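Local coordinates for protein ATP-dependent protease subunit HslV (Trypanosoma brucei brucei, PDB 4HNZ) that forms the proteolytic chamber of a mitochondrial proteasome-like complex, hydrolysing proteins that its ATP-dependent partner HslU unfolds and delivers, at residues A[58-61]-A[62-66]. Sequence-based numbering, arbitrary orientation.
Sequences EKLE and NKIGE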
loop_
_atom_site.group_PDB
_atom_site.type_symbol
_atom_site.label_atom_id
_atom_site.label_comp_id
_atom_site.label_asym_id
_atom_site.label_seq_id
_atom_site.Cartn_x
_atom_site.Cartn_y
_atom_site.Cartn_z
ATOM N N GLU A 58 33.136 12.369 -11.447
ATOM C CA GLU A 58 33.940 13.502 -10.996
ATOM C C GLU A 58 34.416 13.319 -9.573
ATOM O O GLU A 58 35.553 13.630 -9.271
ATOM C CB GLU A 58 33.169 14.782 -11.135
ATOM C CG GLU A 58 33.014 15.159 -12.596
ATOM C CD GLU A 58 32.139 16.386 -12.805
ATOM O OE1 GLU A 58 31.606 16.957 -11.807
ATOM O OE2 GLU A 58 32.010 16.799 -13.984
ATOM N N LYS A 59 33.563 12.774 -8.705
ATOM C CA LYS A 59 34.008 12.479 -7.340
ATOM C C LYS A 59 35.068 11.365 -7.323
ATOM O O LYS A 59 36.022 11.459 -6.563
ATOM C CB LYS A 59 32.860 12.104 -6.426
ATOM C CG LYS A 59 31.762 13.155 -6.337
ATOM C CD LYS A 59 32.157 14.452 -5.638
ATOM C CE LYS A 59 31.007 15.458 -5.778
ATOM N NZ LYS A 59 31.277 16.745 -5.092
ATOM N N LEU A 60 34.917 10.359 -8.198
ATOM C CA LEU A 60 35.926 9.316 -8.327
ATOM C C LEU A 60 37.292 9.883 -8.773
ATOM O O LEU A 60 38.325 9.492 -8.266
ATOM C CB LEU A 60 35.471 8.210 -9.267
ATOM C CG LEU A 60 36.475 7.073 -9.393
ATOM C CD1 LEU A 60 36.776 6.428 -8.058
ATOM C CD2 LEU A 60 35.961 6.032 -10.361
ATOM N N GLU A 61 37.279 10.843 -9.684
ATOM C CA GLU A 61 38.512 11.535 -10.099
ATOM C C GLU A 61 39.166 12.277 -8.969
ATOM O O GLU A 61 40.365 12.210 -8.874
ATOM C CB GLU A 61 38.262 12.476 -11.264
ATOM C CG GLU A 61 38.109 11.733 -12.591
ATOM C CD GLU A 61 37.531 12.599 -13.709
ATOM O OE1 GLU A 61 37.306 13.812 -13.504
ATOM O OE2 GLU A 61 37.258 12.062 -14.800
ATOM N N ASN A 62 38.393 12.964 -8.128
ATOM C CA ASN A 62 38.931 13.563 -6.913
ATOM C C ASN A 62 39.668 12.511 -6.130
ATOM O O ASN A 62 40.809 12.715 -5.734
ATOM C CB ASN A 62 37.867 14.176 -5.979
ATOM C CG ASN A 62 37.311 15.469 -6.496
ATOM O OD1 ASN A 62 37.852 16.056 -7.452
ATOM N ND2 ASN A 62 36.204 15.925 -5.910
ATOM N N LYS A 63 39.020 11.392 -5.880
ATOM C CA LYS A 63 39.659 10.371 -5.082
ATOM C C LYS A 63 40.904 9.829 -5.776
ATOM O O LYS A 63 41.861 9.470 -5.103
ATOM C CB LYS A 63 38.655 9.241 -4.730
ATOM C CG LYS A 63 37.418 9.703 -3.958
ATOM C CD LYS A 63 37.785 10.453 -2.697
ATOM C CE LYS A 63 36.538 10.953 -2.011
ATOM N NZ LYS A 63 36.880 11.591 -0.723
ATOM N N ILE A 64 40.833 9.626 -7.084
ATOM C CA ILE A 64 41.941 9.024 -7.816
ATOM C C ILE A 64 43.141 9.930 -7.778
ATOM O O ILE A 64 44.270 9.469 -7.661
ATOM C CB ILE A 64 41.595 8.745 -9.276
ATOM C CG1 ILE A 64 40.847 7.436 -9.371
ATOM C CG2 ILE A 64 42.861 8.640 -10.132
ATOM C CD1 ILE A 64 40.110 7.252 -10.675
ATOM N N GLY A 65 42.872 11.222 -7.827
ATOM C CA GLY A 65 43.893 12.201 -7.628
ATOM C C GLY A 65 44.451 12.226 -6.213
ATOM O O GLY A 65 45.619 12.573 -6.012
ATOM N N GLU A 66 43.614 11.995 -5.226
ATOM C CA GLU A 66 44.052 12.024 -3.835
ATOM C C GLU A 66 44.778 10.734 -3.430
ATOM O O GLU A 66 45.420 10.690 -2.424
ATOM C CB GLU A 66 42.838 12.271 -2.969
ATOM C CG GLU A 66 43.137 12.501 -1.509
ATOM C CD GLU A 66 41.875 12.503 -0.673
ATOM O OE1 GLU A 66 40.775 12.774 -1.239
ATOM O OE2 GLU A 66 41.977 12.200 0.549
#
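Leu60 and Ile64 meet in a local i to i+4 contact along the C-terminal end of helix 50-66, a surface helix of the HslV fold. This fold is the Ntn-hydrolase sandwich of the proteasome family, with helices packed outside two antiparallel sheets. The turns lie away from the probable catalytic Thr1 and from the magnesium site.

Four successive alpha-helical bonds join 58-61 to 62-66. Asn62 N donates to Glu58 O at 3.1 Å and Lys63 N to Lys59 O at 3.1 Å. Gly65 N reaches Glu61 O at 2.9 Å. Ile64 N lies 2.8 Å from Leu60 O, with an N-H...O angle of 151°.

Leu60 is buried, while Glu61 and Ile64 pack on Ile38 of strand 35-39. Lys59 and Lys63 turn to helix 71-84, where Lys59 touches Leu78 and Lys63 touches Ala74 and Glu77. The Lys63 chain bends at chi2 (-55°), and its CG rests 3.4 Å from Lys59 O. Asn62 is exposed; its CB sits 3.3 Å from Lys59 O. The carboxylate end of Glu58 leads away from 62-66, and its OE2 forms a salt bridge with Lys80 NZ of a second subunit, so this turn also takes part in the assembly of the twelve-chain particle.

In Ile64, CG1 stands beside the backbone N (chi1 -82°) and lies close beside Leu60 O. This brings its terminal CD1 to 3.9 Å from Leu60 CG.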